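Local coordinates for protein aldehyde dehydrogenase (Burkholderia cenocepacia, PDB 4O6R) that probably oxidises aldehydes to carboxylic acids with NAD(P)+ as cofactor, as a member of the aldehyde dehydrogenase family, at residues 164-176 against 466-478. Sequence-based numbering, arbitrary orientation.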
loop_
_atom_site.group_PDB
_atom_site.type_symbol
_atom_site.label_atom_id
_atom_site.label_comp_id
_atom_site.label_asym_id
_atom_site.label_seq_id
_atom_site.Cartn_x
_atom_site.Cartn_y
_atom_site.Cartn_z
ATOM N N SER A 164 -11.849 12.502 -19.202
ATOM C CA SER A 164 -10.638 12.084 -18.510
ATOM C C SER A 164 -10.940 11.463 -17.149
ATOM O O SER A 164 -10.365 10.430 -16.802
ATOM C CB SER A 164 -9.661 13.241 -18.372
ATOM O OG SER A 164 -10.103 14.216 -17.427
ATOM N N TRP A 165 -11.840 12.054 -16.377
ATOM C CA TRP A 165 -12.132 11.498 -15.041
ATOM C C TRP A 165 -12.682 10.064 -15.109
ATOM O O TRP A 165 -12.359 9.215 -14.290
ATOM C CB TRP A 165 -13.142 12.369 -14.315
ATOM C CG TRP A 165 -12.635 13.683 -13.849
ATOM C CD1 TRP A 165 -11.527 14.370 -14.279
ATOM C CD2 TRP A 165 -13.250 14.504 -12.862
ATOM N NE1 TRP A 165 -11.418 15.573 -13.603
ATOM C CE2 TRP A 165 -12.467 15.674 -12.733
ATOM C CE3 TRP A 165 -14.364 14.332 -12.022
ATOM C CZ2 TRP A 165 -12.763 16.674 -11.786
ATOM C CZ3 TRP A 165 -14.675 15.346 -11.095
ATOM C CH2 TRP A 165 -13.875 16.493 -10.994
ATOM N N LYS A 166 -13.537 9.835 -16.094
ATOM C CA LYS A 166 -14.136 8.533 -16.341
ATOM C C LYS A 166 -13.215 7.536 -17.028
ATOM O O LYS A 166 -12.978 6.420 -16.530
ATOM C CB LYS A 166 -15.344 8.720 -17.232
ATOM C CG LYS A 166 -16.470 9.459 -16.574
ATOM C CD LYS A 166 -17.108 8.618 -15.517
ATOM C CE LYS A 166 -17.313 9.455 -14.298
ATOM N NZ LYS A 166 -17.722 8.606 -13.145
ATOM N N MET A 167 -12.705 7.933 -18.181
ATOM C CA MET A 167 -11.998 7.005 -19.025
ATOM C C MET A 167 -10.561 6.775 -18.605
ATOM O O MET A 167 -10.027 5.701 -18.867
ATOM C CB MET A 167 -12.073 7.416 -20.497
ATOM C CG MET A 167 -13.508 7.395 -21.001
ATOM S SD MET A 167 -13.634 7.360 -22.805
ATOM C CE MET A 167 -13.390 9.102 -23.180
ATOM N N GLY A 168 -9.942 7.757 -17.959
ATOM C CA GLY A 168 -8.570 7.567 -17.472
ATOM C C GLY A 168 -8.376 6.290 -16.645
ATOM O O GLY A 168 -7.616 5.410 -17.046
ATOM N N PRO A 169 -9.070 6.175 -15.507
ATOM C CA PRO A 169 -8.865 4.987 -14.718
ATOM C C PRO A 169 -9.408 3.732 -15.376
ATOM O O PRO A 169 -8.784 2.686 -15.257
ATOM C CB PRO A 169 -9.589 5.296 -13.395
ATOM C CG PRO A 169 -10.552 6.373 -13.689
ATOM C CD PRO A 169 -9.904 7.165 -14.795
ATOM N N ALA A 170 -10.551 3.817 -16.039
ATOM C CA ALA A 170 -11.170 2.618 -16.628
ATOM C C ALA A 170 -10.215 1.967 -17.621
ATOM O O ALA A 170 -10.013 0.739 -17.601
ATOM C CB ALA A 170 -12.482 2.974 -17.304
ATOM N N LEU A 171 -9.607 2.814 -18.464
ATOM C CA LEU A 171 -8.745 2.355 -19.548
ATOM C C LEU A 171 -7.414 1.911 -19.004
ATOM O O LEU A 171 -6.906 0.851 -19.387
ATOM C CB LEU A 171 -8.549 3.464 -20.579
ATOM C CG LEU A 171 -9.776 3.745 -21.436
ATOM C CD1 LEU A 171 -9.553 4.993 -22.301
ATOM C CD2 LEU A 171 -10.133 2.532 -22.286
ATOM N N ALA A 172 -6.869 2.696 -18.090
ATOM C CA ALA A 172 -5.592 2.367 -17.459
ATOM C C ALA A 172 -5.655 0.992 -16.833
ATOM O O ALA A 172 -4.722 0.203 -16.972
ATOM C CB ALA A 172 -5.218 3.391 -16.416
ATOM N N ALA A 173 -6.782 0.691 -16.200
ATOM C CA ALA A 173 -6.977 -0.583 -15.503
ATOM C C ALA A 173 -7.243 -1.771 -16.409
ATOM O O ALA A 173 -7.277 -2.886 -15.919
ATOM C CB ALA A 173 -8.096 -0.462 -14.505
ATOM N N GLY A 174 -7.362 -1.555 -17.723
ATOM C CA GLY A 174 -7.599 -2.628 -18.648
ATOM C C GLY A 174 -9.042 -2.942 -19.029
ATOM O O GLY A 174 -9.294 -3.981 -19.626
ATOM N N ASN A 175 -9.976 -2.056 -18.707
ATOM C CA ASN A 175 -11.373 -2.220 -19.134
ATOM C C ASN A 175 -11.566 -1.618 -20.501
ATOM O O ASN A 175 -10.808 -0.742 -20.906
ATOM C CB ASN A 175 -12.315 -1.522 -18.182
ATOM C CG ASN A 175 -12.185 -2.027 -16.764
ATOM O OD1 ASN A 175 -12.714 -3.081 -16.430
ATOM N ND2 ASN A 175 -11.452 -1.282 -15.922
ATOM N N THR A 176 -12.610 -2.051 -21.204
ATOM C CA THR A 176 -13.031 -1.338 -22.408
ATOM C C THR A 176 -14.270 -0.558 -22.022
ATOM O O THR A 176 -14.892 -0.822 -20.978
ATOM C CB THR A 176 -13.297 -2.274 -23.590
ATOM O OG1 THR A 176 -14.211 -3.300 -23.184
ATOM C CG2 THR A 176 -12.007 -2.861 -24.070
ATOM N N ARG A 466 -15.281 6.442 -5.892
ATOM C CA ARG A 466 -14.420 7.613 -6.000
ATOM C C ARG A 466 -13.813 7.742 -7.397
ATOM O O ARG A 466 -13.377 6.734 -7.993
ATOM C CB ARG A 466 -13.309 7.546 -4.964
ATOM C CG ARG A 466 -13.781 7.665 -3.531
ATOM C CD ARG A 466 -14.206 9.107 -3.234
ATOM N NE ARG A 466 -14.670 9.327 -1.873
ATOM C CZ ARG A 466 -15.894 9.077 -1.409
ATOM N NH1 ARG A 466 -16.835 8.586 -2.190
ATOM N NH2 ARG A 466 -16.188 9.371 -0.136
ATOM N N GLU A 467 -13.785 8.976 -7.888
ATOM C CA GLU A 467 -12.948 9.336 -9.015
ATOM C C GLU A 467 -11.554 9.585 -8.460
ATOM O O GLU A 467 -11.418 9.879 -7.291
ATOM C CB GLU A 467 -13.406 10.629 -9.727
ATOM C CG GLU A 467 -14.898 10.968 -9.754
ATOM C CD GLU A 467 -15.654 10.431 -10.926
ATOM O OE1 GLU A 467 -15.039 9.902 -11.855
ATOM O OE2 GLU A 467 -16.895 10.552 -10.905
ATOM N N MET A 468 -10.551 9.475 -9.338
ATOM C CA MET A 468 -9.167 9.835 -9.083
ATOM C C MET A 468 -8.372 8.791 -8.277
ATOM O O MET A 468 -8.901 7.983 -7.505
ATOM C CB MET A 468 -9.064 11.193 -8.379
ATOM C CG MET A 468 -9.907 12.311 -8.978
ATOM S SD MET A 468 -9.646 12.518 -10.739
ATOM C CE MET A 468 -10.289 14.164 -10.910
ATOM N N GLY A 469 -7.075 8.811 -8.491
ATOM C CA GLY A 469 -6.151 8.125 -7.619
ATOM C C GLY A 469 -6.162 6.621 -7.687
ATOM O O GLY A 469 -6.776 6.012 -8.558
ATOM N N PHE A 470 -5.472 6.030 -6.726
ATOM C CA PHE A 470 -5.544 4.590 -6.511
ATOM C C PHE A 470 -6.963 4.127 -6.200
ATOM O O PHE A 470 -7.334 3.005 -6.486
ATOM C CB PHE A 470 -4.599 4.164 -5.404
ATOM C CG PHE A 470 -3.149 4.259 -5.785
ATOM C CD1 PHE A 470 -2.556 3.268 -6.548
ATOM C CD2 PHE A 470 -2.393 5.373 -5.435
ATOM C CE1 PHE A 470 -1.227 3.351 -6.909
ATOM C CE2 PHE A 470 -1.062 5.447 -5.780
ATOM C CZ PHE A 470 -0.484 4.440 -6.519
ATOM N N GLU A 471 -7.742 4.990 -5.593
ATOM C CA GLU A 471 -9.117 4.672 -5.277
ATOM C C GLU A 471 -9.933 4.345 -6.538
ATOM O O GLU A 471 -10.678 3.349 -6.548
ATOM C CB GLU A 471 -9.749 5.796 -4.488
ATOM C CG GLU A 471 -9.147 5.965 -3.096
ATOM C CD GLU A 471 -7.891 6.855 -3.047
ATOM O OE1 GLU A 471 -7.338 7.271 -4.102
ATOM O OE2 GLU A 471 -7.461 7.175 -1.921
ATOM N N ALA A 472 -9.789 5.154 -7.583
ATOM C CA ALA A 472 -10.475 4.898 -8.852
ATOM C C ALA A 472 -9.964 3.598 -9.455
ATOM O O ALA A 472 -10.732 2.810 -9.973
ATOM C CB ALA A 472 -10.252 6.046 -9.822
ATOM N N MET A 473 -8.653 3.370 -9.391
ATOM C CA MET A 473 -8.095 2.093 -9.919
ATOM C C MET A 473 -8.662 0.893 -9.204
ATOM O O MET A 473 -8.971 -0.128 -9.844
ATOM C CB MET A 473 -6.578 2.064 -9.812
ATOM C CG MET A 473 -5.881 3.108 -10.637
ATOM S SD MET A 473 -6.246 3.014 -12.388
ATOM C CE MET A 473 -5.374 1.523 -12.860
ATOM N N HIS A 474 -8.810 0.994 -7.888
ATOM C CA HIS A 474 -9.428 -0.102 -7.126
ATOM C C HIS A 474 -10.878 -0.387 -7.602
ATOM O O HIS A 474 -11.264 -1.548 -7.788
ATOM C CB HIS A 474 -9.391 0.231 -5.625
ATOM C CG HIS A 474 -9.842 -0.882 -4.737
ATOM N ND1 HIS A 474 -8.979 -1.846 -4.260
ATOM C CD2 HIS A 474 -11.061 -1.187 -4.238
ATOM C CE1 HIS A 474 -9.646 -2.681 -3.481
ATOM N NE2 HIS A 474 -10.913 -2.313 -3.461
ATOM N N ASP A 475 -11.664 0.675 -7.775
ATOM C CA ASP A 475 -13.067 0.578 -8.155
ATOM C C ASP A 475 -13.231 0.141 -9.630
ATOM O O ASP A 475 -14.346 -0.177 -10.050
ATOM C CB ASP A 475 -13.791 1.942 -8.011
ATOM C CG ASP A 475 -13.970 2.412 -6.577
ATOM O OD1 ASP A 475 -13.819 1.610 -5.615
ATOM O OD2 ASP A 475 -14.350 3.617 -6.448
ATOM N N TYR A 476 -12.164 0.195 -10.424
ATOM C CA TYR A 476 -12.181 -0.319 -11.808
ATOM C C TYR A 476 -11.466 -1.667 -11.991
ATOM O O TYR A 476 -11.243 -2.104 -13.126
ATOM C CB TYR A 476 -11.657 0.747 -12.803
ATOM C CG TYR A 476 -12.777 1.669 -13.194
ATOM C CD1 TYR A 476 -13.792 1.210 -14.018
ATOM C CD2 TYR A 476 -12.865 2.982 -12.702
ATOM C CE1 TYR A 476 -14.854 2.030 -14.376
ATOM C CE2 TYR A 476 -13.927 3.807 -13.064
ATOM C CZ TYR A 476 -14.915 3.301 -13.914
ATOM O OH TYR A 476 -16.001 4.048 -14.295
ATOM N N THR A 477 -11.165 -2.338 -10.880
ATOM C CA THR A 477 -10.596 -3.677 -10.934
ATOM C C THR A 477 -11.321 -4.596 -9.957
ATOM O O THR A 477 -12.164 -4.166 -9.172
ATOM C CB THR A 477 -9.076 -3.670 -10.625
ATOM O OG1 THR A 477 -8.856 -3.024 -9.350
ATOM C CG2 THR A 477 -8.334 -2.952 -11.725
ATOM N N GLU A 478 -10.998 -5.878 -10.039
ATOM C CA GLU A 478 -11.547 -6.856 -9.105
ATOM C C GLU A 478 -10.429 -7.734 -8.609
ATOM O O GLU A 478 -9.471 -8.014 -9.334
ATOM C CB GLU A 478 -12.626 -7.725 -9.752
ATOM C CG GLU A 478 -12.057 -8.552 -10.891
ATOM C CD GLU A 478 -13.046 -9.049 -11.936
ATOM O OE1 GLU A 478 -14.183 -8.516 -12.041
ATOM O OE2 GLU A 478 -12.665 -9.997 -12.664
HETATM O O HOH W 1 -10.688 9.724 -12.166
HETATM O O HOH W 2 -14.020 7.512 -12.881
HETATM O O HOH W 3 -16.175 6.275 -13.104
#
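Tyr476 lies with one ring face over the methyl of Ala170, a CH-pi contact with CB 4.0 Å from the ring centroid, and a residue this small lets the ring come close to helix 159-172. The Tyr476 hydroxyl meets Gln152 of strand 138-153 and a water that accepts a hydrogen bond from Lys166 NZ. After the Schellman motif at Gly174, whose phi is positive, Asn175 ND2 donates almost straight (174°) to Tyr476 O at 2.9 Å and to Ala170 O, so two carbonyls in its amide plane, with Gly148 N on OD1, fix the flip of the amide. Where segments 164-172 and 469-475 cross at -63°, Pro169 packs CB against Ala472 CB (3.7 Å). Met473, bent at chi2 and chi3, brings CE to Ala173 CB. At the other end Met468 CE sits over the Trp165 five-membered ring, 3.3 Å from its centroid, with SD farther out on the same face, a Met-aromatic contact. Lys166 reaches Glu467, NZ meeting the syn lone pair of OE2 at 3.1 Å. Apolar packing and Asn175 hydrogen bonds set helix 469-475 and the start of strand 477-485 on helix 159-172; the buried, water-linked salt bridge is consistent with a proton relay proposed in relatives.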